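Local coordinates for sorting nexin-21 (Mus musculus, PDB 4YMR), which binds membranes rich in phosphatidylinositol 3-phosphate and phosphatidylinositol 4,5-bisphosphate and may act in endosomal trafficking, represented here by its domain-swapped PXB/TPR domain, at residues V11-C23 with E29-Q41. Residues are numbered along the deposited sequence; the frame is centred on the assembly and turned at random.
Sequences VLPELRRAQSLTC and EALALWANAWQLQ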
loop_
_atom_site.group_PDB
_atom_site.type_symbol
_atom_site.label_atom_id
_atom_site.label_comp_id
_atom_site.label_asym_id
_atom_site.label_seq_id
_atom_site.Cartn_x
_atom_site.Cartn_y
_atom_site.Cartn_z
ATOM N N VAL A 11 11.336 2.995 9.138
ATOM C CA VAL A 11 10.374 2.137 9.835
ATOM C C VAL A 11 10.458 0.647 9.435
ATOM O O VAL A 11 10.112 -0.234 10.230
ATOM C CB VAL A 11 8.927 2.677 9.686
ATOM C CG1 VAL A 11 8.225 2.041 8.489
ATOM C CG2 VAL A 11 8.132 2.439 10.954
ATOM N N LEU A 12 10.940 0.374 8.222
ATOM C CA LEU A 12 11.017 -0.998 7.696
ATOM C C LEU A 12 11.993 -1.979 8.381
ATOM O O LEU A 12 11.682 -3.161 8.480
ATOM C CB LEU A 12 11.224 -1.012 6.175
ATOM C CG LEU A 12 9.962 -0.839 5.317
ATOM C CD1 LEU A 12 9.646 0.639 5.095
ATOM C CD2 LEU A 12 10.088 -1.574 3.989
ATOM N N PRO A 13 13.177 -1.516 8.829
ATOM C CA PRO A 13 13.991 -2.438 9.638
ATOM C C PRO A 13 13.276 -2.948 10.895
ATOM O O PRO A 13 13.488 -4.094 11.299
ATOM C CB PRO A 13 15.196 -1.581 10.031
ATOM C CG PRO A 13 15.346 -0.628 8.905
ATOM C CD PRO A 13 13.938 -0.310 8.448
ATOM N N GLU A 14 12.437 -2.103 11.492
ATOM C CA GLU A 14 11.711 -2.451 12.712
ATOM C C GLU A 14 10.583 -3.440 12.402
ATOM O O GLU A 14 10.406 -4.431 13.109
ATOM C CB GLU A 14 11.171 -1.182 13.394
ATOM C CG GLU A 14 10.979 -1.286 14.906
ATOM C CD GLU A 14 10.926 0.077 15.606
ATOM O OE1 GLU A 14 11.090 1.111 14.914
ATOM O OE2 GLU A 14 10.726 0.111 16.847
ATOM N N LEU A 15 9.835 -3.168 11.335
ATOM C CA LEU A 15 8.783 -4.074 10.875
ATOM C C LEU A 15 9.341 -5.449 10.531
ATOM O O LEU A 15 8.735 -6.467 10.860
ATOM C CB LEU A 15 8.084 -3.502 9.644
ATOM C CG LEU A 15 7.341 -2.183 9.798
ATOM C CD1 LEU A 15 6.673 -1.837 8.478
ATOM C CD2 LEU A 15 6.319 -2.262 10.936
ATOM N N ARG A 16 10.484 -5.454 9.843
ATOM C CA ARG A 16 11.235 -6.667 9.523
ATOM C C ARG A 16 11.497 -7.510 10.771
ATOM O O ARG A 16 11.140 -8.683 10.818
ATOM C CB ARG A 16 12.575 -6.312 8.847
ATOM C CG ARG A 16 12.522 -6.168 7.320
ATOM C CD ARG A 16 13.805 -5.533 6.747
ATOM N NE ARG A 16 13.503 -4.565 5.689
ATOM C CZ ARG A 16 14.234 -3.488 5.410
ATOM N NH1 ARG A 16 15.336 -3.222 6.100
ATOM N NH2 ARG A 16 13.857 -2.673 4.433
ATOM N N ARG A 17 12.131 -6.906 11.773
ATOM C CA ARG A 17 12.411 -7.596 13.027
ATOM C C ARG A 17 11.113 -7.987 13.756
ATOM O O ARG A 17 10.979 -9.123 14.205
ATOM C CB ARG A 17 13.360 -6.782 13.930
ATOM C CG ARG A 17 13.719 -7.477 15.256
ATOM C CD ARG A 17 15.220 -7.762 15.405
ATOM N NE ARG A 17 15.559 -8.260 16.744
ATOM C CZ ARG A 17 15.748 -9.543 17.056
ATOM N NH1 ARG A 17 15.642 -10.480 16.125
ATOM N NH2 ARG A 17 16.047 -9.890 18.304
ATOM N N ALA A 18 10.150 -7.068 13.844
ATOM C CA ALA A 18 8.871 -7.388 14.476
ATOM C C ALA A 18 8.210 -8.583 13.789
ATOM O O ALA A 18 7.643 -9.454 14.453
ATOM C CB ALA A 18 7.934 -6.170 14.497
ATOM N N GLN A 19 8.305 -8.636 12.463
ATOM C CA GLN A 19 7.728 -9.752 11.720
ATOM C C GLN A 19 8.401 -11.097 12.033
ATOM O O GLN A 19 7.718 -12.100 12.227
ATOM C CB GLN A 19 7.727 -9.499 10.216
ATOM C CG GLN A 19 6.992 -10.589 9.431
ATOM C CD GLN A 19 7.415 -10.664 7.975
ATOM O OE1 GLN A 19 8.572 -10.386 7.628
ATOM N NE2 GLN A 19 6.477 -11.045 7.111
ATOM N N SER A 20 9.726 -11.125 12.113
ATOM C CA SER A 20 10.408 -12.395 12.376
ATOM C C SER A 20 10.115 -12.881 13.788
ATOM O O SER A 20 9.809 -14.055 13.998
ATOM C CB SER A 20 11.921 -12.312 12.114
ATOM O OG SER A 20 12.559 -11.370 12.957
ATOM N N LEU A 21 10.193 -11.962 14.745
ATOM C CA LEU A 21 9.859 -12.251 16.135
ATOM C C LEU A 21 8.455 -12.847 16.292
ATOM O O LEU A 21 8.263 -13.782 17.064
ATOM C CB LEU A 21 10.008 -10.984 16.993
ATOM C CG LEU A 21 11.437 -10.499 17.241
ATOM C CD1 LEU A 21 11.451 -9.192 18.029
ATOM C CD2 LEU A 21 12.246 -11.571 17.970
ATOM N N THR A 22 7.492 -12.307 15.549
ATOM C CA THR A 22 6.102 -12.770 15.582
ATOM C C THR A 22 5.961 -14.158 14.959
ATOM O O THR A 22 5.177 -14.990 15.424
ATOM C CB THR A 22 5.157 -11.768 14.843
ATOM O OG1 THR A 22 5.257 -10.469 15.439
ATOM C CG2 THR A 22 3.707 -12.221 14.901
ATOM N N CYS A 23 6.722 -14.399 13.899
ATOM C CA CYS A 23 6.670 -15.686 13.225
ATOM C C CYS A 23 7.328 -16.792 14.040
ATOM O O CYS A 23 6.916 -17.946 13.952
ATOM C CB CYS A 23 7.235 -15.596 11.805
ATOM S SG CYS A 23 6.047 -14.833 10.682
ATOM N N GLU A 29 8.117 -9.676 22.929
ATOM C CA GLU A 29 9.238 -8.962 22.300
ATOM C C GLU A 29 8.761 -8.222 21.051
ATOM O O GLU A 29 9.109 -7.064 20.833
ATOM C CB GLU A 29 10.385 -9.927 21.948
ATOM C CG GLU A 29 11.793 -9.304 22.008
ATOM C CD GLU A 29 12.920 -10.313 21.737
ATOM O OE1 GLU A 29 12.737 -11.528 22.001
ATOM O OE2 GLU A 29 13.995 -9.884 21.255
ATOM N N ALA A 30 7.948 -8.899 20.239
ATOM C CA ALA A 30 7.427 -8.334 18.989
ATOM C C ALA A 30 6.543 -7.108 19.212
ATOM O O ALA A 30 6.605 -6.155 18.441
ATOM C CB ALA A 30 6.669 -9.391 18.196
ATOM N N LEU A 31 5.732 -7.136 20.274
ATOM C CA LEU A 31 4.719 -6.104 20.500
ATOM C C LEU A 31 5.290 -4.683 20.552
ATOM O O LEU A 31 4.807 -3.791 19.856
ATOM C CB LEU A 31 3.905 -6.396 21.760
ATOM C CG LEU A 31 2.813 -5.378 22.120
ATOM C CD1 LEU A 31 1.684 -5.418 21.114
ATOM C CD2 LEU A 31 2.295 -5.608 23.542
ATOM N N ALA A 32 6.316 -4.491 21.377
ATOM C CA ALA A 32 6.988 -3.207 21.515
ATOM C C ALA A 32 7.477 -2.658 20.163
ATOM O O ALA A 32 7.311 -1.473 19.868
ATOM C CB ALA A 32 8.137 -3.316 22.516
ATOM N N LEU A 33 8.061 -3.528 19.343
ATOM C CA LEU A 33 8.546 -3.142 18.015
ATOM C C LEU A 33 7.425 -2.675 17.070
ATOM O O LEU A 33 7.521 -1.599 16.475
ATOM C CB LEU A 33 9.345 -4.284 17.381
ATOM C CG LEU A 33 10.606 -4.670 18.154
ATOM C CD1 LEU A 33 11.419 -5.708 17.395
ATOM C CD2 LEU A 33 11.435 -3.426 18.441
ATOM N N TRP A 34 6.376 -3.481 16.923
ATOM C CA TRP A 34 5.194 -3.041 16.192
ATOM C C TRP A 34 4.655 -1.699 16.725
ATOM O O TRP A 34 4.197 -0.855 15.957
ATOM C CB TRP A 34 4.058 -4.074 16.284
ATOM C CG TRP A 34 4.248 -5.432 15.624
ATOM C CD1 TRP A 34 4.220 -6.650 16.249
ATOM C CD2 TRP A 34 4.449 -5.705 14.230
ATOM N NE1 TRP A 34 4.398 -7.658 15.340
ATOM C CE2 TRP A 34 4.538 -7.114 14.085
ATOM C CE3 TRP A 34 4.554 -4.904 13.080
ATOM C CZ2 TRP A 34 4.732 -7.740 12.852
ATOM C CZ3 TRP A 34 4.748 -5.526 11.851
ATOM C CH2 TRP A 34 4.840 -6.933 11.750
ATOM N N ALA A 35 4.695 -1.530 18.044
ATOM C CA ALA A 35 4.046 -0.414 18.728
ATOM C C ALA A 35 4.754 0.910 18.460
ATOM O O ALA A 35 4.109 1.926 18.226
ATOM C CB ALA A 35 3.974 -0.678 20.229
ATOM N N ASN A 36 6.081 0.890 18.508
ATOM C CA ASN A 36 6.883 2.049 18.140
ATOM C C ASN A 36 6.836 2.375 16.642
ATOM O O ASN A 36 6.744 3.540 16.270
ATOM C CB ASN A 36 8.318 1.870 18.634
ATOM C CG ASN A 36 8.400 1.817 20.149
ATOM O OD1 ASN A 36 7.727 2.582 20.852
ATOM N ND2 ASN A 36 9.212 0.901 20.664
ATOM N N ALA A 37 6.887 1.349 15.793
ATOM C CA ALA A 37 6.684 1.533 14.360
ATOM C C ALA A 37 5.327 2.174 14.066
ATOM O O ALA A 37 5.222 3.033 13.196
ATOM C CB ALA A 37 6.813 0.209 13.623
ATOM N N TRP A 38 4.291 1.751 14.785
ATOM C CA TRP A 38 2.979 2.390 14.683
ATOM C C TRP A 38 3.022 3.888 15.024
ATOM O O TRP A 38 2.518 4.716 14.273
ATOM C CB TRP A 38 1.935 1.685 15.554
ATOM C CG TRP A 38 0.613 2.370 15.469
ATOM C CD1 TRP A 38 0.022 3.140 16.431
ATOM C CD2 TRP A 38 -0.256 2.414 14.329
ATOM N NE1 TRP A 38 -1.174 3.627 15.974
ATOM C CE2 TRP A 38 -1.371 3.197 14.681
ATOM C CE3 TRP A 38 -0.212 1.852 13.044
ATOM C CZ2 TRP A 38 -2.425 3.432 13.809
ATOM C CZ3 TRP A 38 -1.259 2.081 12.179
ATOM C CH2 TRP A 38 -2.346 2.869 12.560
ATOM N N GLN A 39 3.619 4.217 16.164
ATOM C CA GLN A 39 3.847 5.602 16.587
ATOM C C GLN A 39 4.616 6.448 15.554
ATOM O O GLN A 39 4.208 7.571 15.244
ATOM C CB GLN A 39 4.579 5.627 17.938
ATOM C CG GLN A 39 5.111 6.997 18.366
ATOM C CD GLN A 39 4.018 7.915 18.869
ATOM O OE1 GLN A 39 2.951 7.455 19.271
ATOM N NE2 GLN A 39 4.278 9.219 18.852
ATOM N N LEU A 40 5.732 5.922 15.049
ATOM C CA LEU A 40 6.475 6.568 13.967
ATOM C C LEU A 40 5.549 6.976 12.811
ATOM O O LEU A 40 5.492 8.143 12.424
ATOM C CB LEU A 40 7.588 5.644 13.445
ATOM C CG LEU A 40 8.813 5.382 14.332
ATOM C CD1 LEU A 40 9.534 4.114 13.897
ATOM C CD2 LEU A 40 9.784 6.565 14.329
ATOM N N GLN A 41 4.817 6.003 12.282
ATOM C CA GLN A 41 3.953 6.213 11.127
ATOM C C GLN A 41 2.822 7.209 11.373
ATOM O O GLN A 41 2.481 7.987 10.485
ATOM C CB GLN A 41 3.353 4.877 10.662
ATOM C CG GLN A 41 4.381 3.822 10.280
ATOM C CD GLN A 41 3.732 2.490 9.917
ATOM O OE1 GLN A 41 3.095 2.359 8.871
ATOM N NE2 GLN A 41 3.884 1.500 10.789
#
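A18 lays its methyl over one face of the W34 indole, with A18 CB 3.6 Å from the centroid of the six-membered ring, a CH-pi contact. This is the tight part of an antiparallel helical hairpin in the PXB/TPR domain: helices 12-23 and 29-41 run at 153° to each other, and the CA atoms of A18 and A30 come within 4.8 Å. The indole starts on the far side of its helix; with CG beside the backbone N (chi1 -66°) it turns back so that one face lies against the A18 methyl, while L15 CD2 packs on W34 CZ3 and on the A37 methyl. At the ring edge, W34 NE1 donates to T22 OG1 (2.9 Å), nearly in the indole plane. That hydroxyl in turn donates to A18 O (2.8 Å), which also accepts T22 N from the opposite face of its plane. L60 of helix 52-66 also touches W34. A leucine in place of W34 would probably leave T22 OG1 without its indole donor and the A18 methyl without an aromatic face to rest on. Equally close-packed, L33 is a knob among E14, R17, A18 and L21, its CD1 3.5 Å from L21 CD1, and the E14 side chain reaches back among L33, N36, A37 and L40.

The solvent side is looser. R17 NH2 and E29 OE2 form a salt bridge at 3.6 Å, but by charge alone, the planes of their groups 80° apart and no N-H aimed at the oxygen. A directional hydrogen bond and a ring face fix W34 in the buried part, while the exposed R17-E29 pair is mainly electrostatic and probably more tolerant of movement.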